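PDB 2WAN: pullulanase from Bacillus acidopullulyticus, which catalyses the hydrolysis of alpha-1,6-glucosidic linkages in pullulan and probably in related branched starch polysaccharides. Local coordinates for residues A[140-145]-A[288-293]; A[123-128]-A[274-279]; A[458-463]-A[535-540]. All coordinates share one frame; numbering follows the deposited sequence.

Contact 1 of 3, residues A[140-145]-A[288-293]; sequences SGFTVI and LDVAAD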
# COMPACT_ATOMS: atom_id res chain seq x y z
N SER A 140 6.89 -3.50 42.52
CA SER A 140 8.24 -3.98 42.20
C SER A 140 9.25 -2.83 42.08
O SER A 140 10.10 -2.82 41.18
CB SER A 140 8.21 -4.88 40.95
OG SER A 140 9.51 -5.31 40.58
N GLY A 141 9.13 -1.86 42.98
CA GLY A 141 10.06 -0.73 43.05
C GLY A 141 9.81 0.40 42.05
O GLY A 141 10.59 1.36 41.98
N PHE A 142 8.74 0.28 41.28
CA PHE A 142 8.43 1.29 40.25
C PHE A 142 7.62 2.46 40.81
O PHE A 142 6.70 2.25 41.60
CB PHE A 142 7.67 0.67 39.08
CG PHE A 142 8.54 -0.04 38.10
CD1 PHE A 142 9.14 0.65 37.05
CD2 PHE A 142 8.77 -1.41 38.21
CE1 PHE A 142 9.95 -0.01 36.13
CE2 PHE A 142 9.58 -2.08 37.30
CZ PHE A 142 10.17 -1.38 36.26
N THR A 143 7.98 3.67 40.39
CA THR A 143 7.24 4.89 40.74
C THR A 143 6.89 5.72 39.50
O THR A 143 7.63 5.73 38.52
CB THR A 143 8.01 5.80 41.73
OG1 THR A 143 9.31 6.09 41.20
CG2 THR A 143 8.16 5.12 43.10
N VAL A 144 5.75 6.41 39.57
CA VAL A 144 5.32 7.35 38.53
C VAL A 144 4.92 8.67 39.19
O VAL A 144 4.17 8.68 40.18
CB VAL A 144 4.14 6.77 37.68
CG1 VAL A 144 3.53 7.85 36.78
CG2 VAL A 144 4.60 5.59 36.84
N ILE A 145 5.44 9.77 38.66
CA ILE A 145 5.09 11.10 39.13
C ILE A 145 4.64 12.01 37.98
O ILE A 145 5.23 11.99 36.89
CB ILE A 145 6.14 11.71 39.86
CG1 ILE A 145 5.64 12.96 40.55
CG2 ILE A 145 7.28 12.03 38.99
CD1 ILE A 145 6.55 13.46 41.45
N LEU A 288 5.01 13.60 32.57
CA LEU A 288 4.92 12.37 33.35
C LEU A 288 6.25 11.63 33.29
O LEU A 288 6.88 11.56 32.24
CB LEU A 288 3.77 11.48 32.84
CG LEU A 288 2.41 12.13 32.50
CD1 LEU A 288 1.51 11.17 31.74
CD2 LEU A 288 1.69 12.68 33.74
N ASP A 289 6.67 11.10 34.44
CA ASP A 289 7.95 10.41 34.56
C ASP A 289 7.79 9.06 35.26
O ASP A 289 6.93 8.90 36.12
CB ASP A 289 8.96 11.26 35.34
CG ASP A 289 9.90 12.03 34.44
OD1 ASP A 289 11.07 12.21 34.83
OD2 ASP A 289 9.47 12.47 33.35
N VAL A 290 8.63 8.11 34.86
CA VAL A 290 8.65 6.80 35.50
C VAL A 290 10.07 6.47 35.93
O VAL A 290 11.03 6.84 35.26
CB VAL A 290 8.05 5.68 34.59
CG1 VAL A 290 8.86 5.51 33.32
CG2 VAL A 290 7.93 4.34 35.34
N ALA A 291 10.20 5.80 37.07
CA ALA A 291 11.49 5.35 37.57
C ALA A 291 11.31 4.02 38.30
O ALA A 291 10.19 3.63 38.64
CB ALA A 291 12.10 6.40 38.52
N ALA A 292 12.43 3.34 38.51
CA ALA A 292 12.51 2.18 39.40
C ALA A 292 13.82 2.24 40.18
O ALA A 292 14.76 2.93 39.77
CB ALA A 292 12.41 0.88 38.61
N ASP A 293 13.88 1.52 41.30
CA ASP A 293 15.08 1.48 42.15
C ASP A 293 16.31 1.04 41.37
O ASP A 293 16.33 -0.04 40.77
CB ASP A 293 14.85 0.56 43.35
CG ASP A 293 13.97 1.19 44.42
OD1 ASP A 293 14.09 2.42 44.64
OD2 ASP A 293 13.16 0.47 45.04
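With chi1 at -80°, Phe142 swings CG anti to its carbonyl carbon and spreads one ring face over Ala292, whose CB lies 3.7 Å from the Phe142 ring centroid. That methyl is 18° off the normal, displaced toward CD1 and CE1, in a CH-pi contact. A chi1 of 62° sends CG2 of Val290 anti to its backbone N, where it comes within 3.9 Å of Val144 CG2. The same Val290 CG2 approaches the edge of the Phe142 ring, 4.2 Å from CD1. Were Phe142 an alanine, the methyl of Ala292 would probably lose its aromatic cover and a gap would open beside Val290. Strands 142-145 and 288-292 run antiparallel as neighbours in a seven-stranded mixed sheet whose first and last strands also pair; strand 273-278 packs against the apolar side chains. Thr143 and Ala291 exchange two backbone bonds, Thr143 N to Ala291 O at 2.8 Å being nearly straight, and Ile145 and Asp289 exchange two more. Beyond the paired residues, Asp293 N reaches Gly141 O only weakly, at 3.4 Å. On the opposite sheet face the contacts are lighter: Ile145 CG2 passes Asp289 CB at 4.1 Å.

Contact 2 of 3, residues A[123-128]-A[274-279]; sequences KTVLAK and VQLTLA
Thr124 and Gln275 lean across each other on one face of an antiparallel strand pair, part of the seven-stranded beta sheet in which strand 273-278 lies between strands 124-129 and 152-160. The CG2 methyl of Thr124 rests against the extended chain of Gln275, 3.6 Å from CG. Both threonines on this face, Thr124 (chi1 -55°) and Thr277 (chi1 -58°), set OG1 anti to the carbonyl carbon, and one water joins the two hydroxyls, 2.6 Å from Thr124 OG1 and 2.7 Å from Thr277 OG1. It also donates a weak bond to Gln275 OE1. The other face is apolar: Val125 and Leu276 stand next to each other as a hydrogen-bonded pair, CB to CB 4.2 Å, while CG2 of Val125 slants across to Leu278 CD1 at 4.0 Å. Phe142 of strand 142-146 packs on Val274 here, consistent with a face turned to the interior. At the start of strand 124-128, Lys123 runs its extended chain alongside the far strand, CB 3.5 Å from Leu278 O. Five backbone bonds tie the strands. In the middle, Leu276 N bonds to Val125 O at 2.7 Å.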
# COMPACT_ATOMS: atom_id res chain seq x y z
N LYS A 123 -4.45 3.71 32.12
CA LYS A 123 -3.69 3.38 33.33
C LYS A 123 -2.58 2.35 33.10
O LYS A 123 -2.24 1.58 34.01
CB LYS A 123 -4.65 2.88 34.42
CG LYS A 123 -5.71 3.88 34.87
CD LYS A 123 -6.76 3.20 35.75
CE LYS A 123 -7.80 4.18 36.26
NZ LYS A 123 -9.06 3.49 36.62
N THR A 124 -2.01 2.33 31.89
CA THR A 124 -0.97 1.35 31.54
C THR A 124 0.25 2.00 30.93
O THR A 124 0.15 2.75 29.94
CB THR A 124 -1.51 0.26 30.58
OG1 THR A 124 -2.67 -0.36 31.15
CG2 THR A 124 -0.45 -0.80 30.28
N VAL A 125 1.41 1.71 31.51
CA VAL A 125 2.70 2.19 31.01
C VAL A 125 3.55 1.00 30.56
O VAL A 125 3.64 -0.01 31.28
CB VAL A 125 3.47 3.02 32.06
CG1 VAL A 125 4.88 3.35 31.59
CG2 VAL A 125 2.71 4.30 32.40
N LEU A 126 4.14 1.12 29.37
CA LEU A 126 5.07 0.13 28.84
C LEU A 126 6.48 0.69 28.92
O LEU A 126 6.81 1.64 28.21
CB LEU A 126 4.70 -0.24 27.39
CG LEU A 126 5.64 -1.24 26.69
CD1 LEU A 126 5.29 -2.66 27.12
CD2 LEU A 126 5.55 -1.13 25.17
N ALA A 127 7.31 0.11 29.77
CA ALA A 127 8.64 0.66 30.04
C ALA A 127 9.78 -0.30 29.70
O ALA A 127 9.75 -1.47 30.10
CB ALA A 127 8.75 1.13 31.49
N LYS A 128 10.78 0.22 29.00
CA LYS A 128 11.97 -0.53 28.62
C LYS A 128 13.15 -0.18 29.53
O LYS A 128 13.44 1.00 29.76
CB LYS A 128 12.33 -0.26 27.15
CG LYS A 128 13.55 -1.03 26.63
CD LYS A 128 13.19 -2.47 26.28
CE LYS A 128 14.44 -3.35 26.20
NZ LYS A 128 15.52 -2.78 25.34
N VAL A 274 8.63 -3.97 30.89
CA VAL A 274 7.61 -4.10 31.92
C VAL A 274 6.32 -3.38 31.55
O VAL A 274 6.35 -2.27 31.00
CB VAL A 274 8.13 -3.53 33.28
CG1 VAL A 274 7.13 -3.79 34.39
CG2 VAL A 274 9.49 -4.13 33.63
N GLN A 275 5.20 -4.02 31.85
CA GLN A 275 3.89 -3.40 31.74
C GLN A 275 3.39 -3.00 33.13
O GLN A 275 3.16 -3.87 33.98
CB GLN A 275 2.89 -4.35 31.08
CG GLN A 275 1.49 -3.77 30.95
CD GLN A 275 0.48 -4.77 30.43
OE1 GLN A 275 -0.67 -4.78 30.86
NE2 GLN A 275 0.90 -5.62 29.49
N LEU A 276 3.21 -1.70 33.34
CA LEU A 276 2.80 -1.14 34.64
C LEU A 276 1.34 -0.72 34.66
O LEU A 276 0.85 -0.10 33.71
CB LEU A 276 3.69 0.06 35.01
CG LEU A 276 5.20 -0.16 35.01
CD1 LEU A 276 5.98 1.14 35.09
CD2 LEU A 276 5.61 -1.11 36.14
N THR A 277 0.64 -1.08 35.73
CA THR A 277 -0.73 -0.62 35.94
C THR A 277 -0.70 0.50 36.96
O THR A 277 -0.02 0.40 37.99
CB THR A 277 -1.67 -1.76 36.39
OG1 THR A 277 -1.65 -2.79 35.40
CG2 THR A 277 -3.10 -1.26 36.55
N LEU A 278 -1.42 1.58 36.66
CA LEU A 278 -1.46 2.76 37.53
C LEU A 278 -2.78 2.86 38.29
O LEU A 278 -3.81 2.35 37.82
CB LEU A 278 -1.22 4.04 36.70
CG LEU A 278 0.06 4.12 35.87
CD1 LEU A 278 0.15 5.50 35.21
CD2 LEU A 278 1.34 3.83 36.68
N ALA A 279 -2.75 3.49 39.46
CA ALA A 279 -3.95 3.65 40.29
C ALA A 279 -4.95 4.63 39.68
O ALA A 279 -6.16 4.45 39.80
CB ALA A 279 -3.58 4.08 41.72
O HOH W 1 -2.09 -2.28 32.79

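Contact 3 of 3, residues A[458-463]-A[535-540]; sequences LAFTEH and KQLIQS
Phe460 and Leu537 lie side by side and point the same way, and here the contact is tightest. Leu537 CD1 sits over one face of the Phe460 ring, 3.9 Å from its centroid and 29° off the normal, in a CH-pi contact, while Leu537 CG presses on Phe460 CB at 3.6 Å. Phe443 stacks on the same ring, so the phenylalanine belongs to a buried apolar cluster. Beside it Ser540, modelled in two conformers, in one of them holds OG anti to its backbone N (chi1 178°) and donates to Phe460 O at 2.8 Å. The hydroxyl then lies in the carbonyl plane, on a lone pair. Helix 529-543 precedes strand 547-552 of the (beta/alpha)8 barrel, the catalytic fold of the alpha-amylase family; the 3-10 segment 458-461, in the long connection before helix 474-481, packs against this helix. Thr461 makes the transition to the looser part. Its OG1 donates to Leu458 O at 2.7 Å, and the backbone N of Thr461 reaches the same oxygen. Of the two bonds, the one from OG1 holds the side-chain rotation, leaving Thr461 CG2 3.6 Å from Gln536 O. Nearby, Leu458 CD2 meets Gln536 OE1 at 3.5 Å, a methyl against an amide oxygen. Farther along, direct contact gives way to water. One water donates to Thr461 O at 2.8 Å and is weakly linked to His463 NE2 and Ser540 OG; a second, 2.8 Å from His463 NE2, also lies at Ser540 O. Both waters approach the exposed imidazole at its edge, in the ring plane. The chemistry thus suggests that apolar packing mainly sets the position of the 3-10 turn, aided in one conformer by the serine hydroxyl, whereas the histidine end is joined to the helix through water, by bonds that are partly weak.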
# COMPACT_ATOMS: atom_id res chain seq x y z
N LEU A 458 0.36 21.16 -17.35
CA LEU A 458 -0.34 21.74 -18.50
C LEU A 458 0.01 21.09 -19.84
O LEU A 458 -0.74 21.24 -20.81
CB LEU A 458 -0.14 23.28 -18.60
CG LEU A 458 -0.86 24.09 -17.51
CD1 LEU A 458 -0.72 25.57 -17.85
CD2 LEU A 458 -2.35 23.72 -17.40
N ALA A 459 1.13 20.37 -19.91
CA ALA A 459 1.45 19.63 -21.13
C ALA A 459 0.32 18.67 -21.52
O ALA A 459 0.09 18.45 -22.70
CB ALA A 459 2.79 18.88 -20.99
N PHE A 460 -0.40 18.14 -20.52
CA PHE A 460 -1.53 17.23 -20.75
C PHE A 460 -2.79 17.90 -21.30
O PHE A 460 -3.79 17.23 -21.56
CB PHE A 460 -1.90 16.51 -19.44
CG PHE A 460 -0.96 15.40 -19.05
CD1 PHE A 460 0.27 15.68 -18.45
CD2 PHE A 460 -1.32 14.07 -19.23
CE1 PHE A 460 1.14 14.65 -18.07
CE2 PHE A 460 -0.45 13.03 -18.86
CZ PHE A 460 0.76 13.31 -18.27
N THR A 461 -2.77 19.23 -21.44
CA THR A 461 -3.92 19.95 -21.99
C THR A 461 -3.72 20.30 -23.46
O THR A 461 -4.63 20.86 -24.10
CB THR A 461 -4.20 21.29 -21.23
OG1 THR A 461 -3.16 22.25 -21.52
CG2 THR A 461 -4.29 21.08 -19.71
N GLU A 462 -2.54 20.00 -24.00
CA GLU A 462 -2.16 20.46 -25.33
C GLU A 462 -2.58 19.49 -26.45
O GLU A 462 -2.08 18.38 -26.53
CB GLU A 462 -0.65 20.72 -25.41
CG GLU A 462 -0.15 21.76 -24.38
CD GLU A 462 1.32 22.02 -24.49
OE1 GLU A 462 1.84 22.05 -25.63
OE2 GLU A 462 1.95 22.17 -23.44
N HIS A 463 -3.49 19.95 -27.31
CA HIS A 463 -3.92 19.17 -28.49
C HIS A 463 -3.09 19.45 -29.73
O HIS A 463 -2.50 20.53 -29.88
CB HIS A 463 -5.40 19.47 -28.79
CG HIS A 463 -6.33 18.98 -27.72
ND1 HIS A 463 -6.96 17.76 -27.79
CD2 HIS A 463 -6.71 19.54 -26.55
CE1 HIS A 463 -7.69 17.58 -26.70
NE2 HIS A 463 -7.56 18.65 -25.93
N LYS A 535 -6.02 20.51 -11.94
CA LYS A 535 -7.42 20.33 -12.35
C LYS A 535 -7.55 20.37 -13.87
O LYS A 535 -8.33 19.61 -14.43
CB LYS A 535 -8.35 21.38 -11.71
CG LYS A 535 -8.53 21.20 -10.22
CD LYS A 535 -9.38 22.35 -9.61
CE LYS A 535 -9.62 22.07 -8.13
NZ LYS A 535 -10.22 23.26 -7.44
N GLN A 536 -6.78 21.25 -14.54
CA GLN A 536 -6.84 21.33 -16.01
C GLN A 536 -6.33 20.05 -16.65
O GLN A 536 -6.88 19.61 -17.65
CB GLN A 536 -6.07 22.55 -16.53
CG GLN A 536 -6.80 23.85 -16.18
CD GLN A 536 -5.99 25.08 -16.55
OE1 GLN A 536 -5.00 25.41 -15.90
NE2 GLN A 536 -6.43 25.78 -17.58
N LEU A 537 -5.28 19.46 -16.07
CA LEU A 537 -4.80 18.14 -16.55
C LEU A 537 -5.94 17.10 -16.50
O LEU A 537 -6.22 16.40 -17.48
CB LEU A 537 -3.60 17.66 -15.73
CG LEU A 537 -3.01 16.26 -16.01
CD1 LEU A 537 -1.56 16.18 -15.51
CD2 LEU A 537 -3.79 15.12 -15.35
N ILE A 538 -6.57 17.00 -15.33
CA ILE A 538 -7.66 16.04 -15.11
C ILE A 538 -8.85 16.34 -16.03
O ILE A 538 -9.39 15.43 -16.67
CB ILE A 538 -8.07 16.06 -13.62
CG1 ILE A 538 -6.90 15.55 -12.77
CG2 ILE A 538 -9.38 15.24 -13.35
CD1 ILE A 538 -6.99 15.96 -11.29
N GLN A 539 -9.22 17.61 -16.13
CA GLN A 539 -10.29 18.03 -17.04
C GLN A 539 -10.03 17.60 -18.49
O GLN A 539 -10.93 17.10 -19.19
CB GLN A 539 -10.47 19.55 -16.94
CG GLN A 539 -11.58 20.13 -17.78
CD GLN A 539 -11.68 21.64 -17.58
OE1 GLN A 539 -10.67 22.35 -17.51
NE2 GLN A 539 -12.91 22.13 -17.50
N SER A 540 -8.79 17.81 -18.93
CA SER A 540 -8.37 17.51 -20.30
C SER A 540 -8.49 16.03 -20.61
O SER A 540 -9.00 15.64 -21.65
CB SER A 540 -6.92 17.95 -20.53
OG SER A 540 -6.50 17.61 -21.85
O HOH W 2 -7.29 20.53 -23.39
O HOH W 3 -9.03 17.40 -23.91

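How the contacts relate
Contacts 1 and 2 belong to the same beta sheet, their centres 10 Å apart, and they meet inside it: Phe142 CG packs on Leu276 CD2 at 3.7 Å. Strands 273-278 and 288-292 are consecutive in the chain, yet each pairs with a strand from well before them, so the two contacts interlock. All three contacts are partly buried. The first two combine backbone bonding with one buried apolar face and one more accessible face, which holds a water bridge in contact 2. Contact 3, on the catalytic barrel with its centre about 62 Å and 56 Å from theirs, runs from the buried Phe460-Leu537 end to exposed His463; side chains and waters replace strand-to-strand backbone pairing.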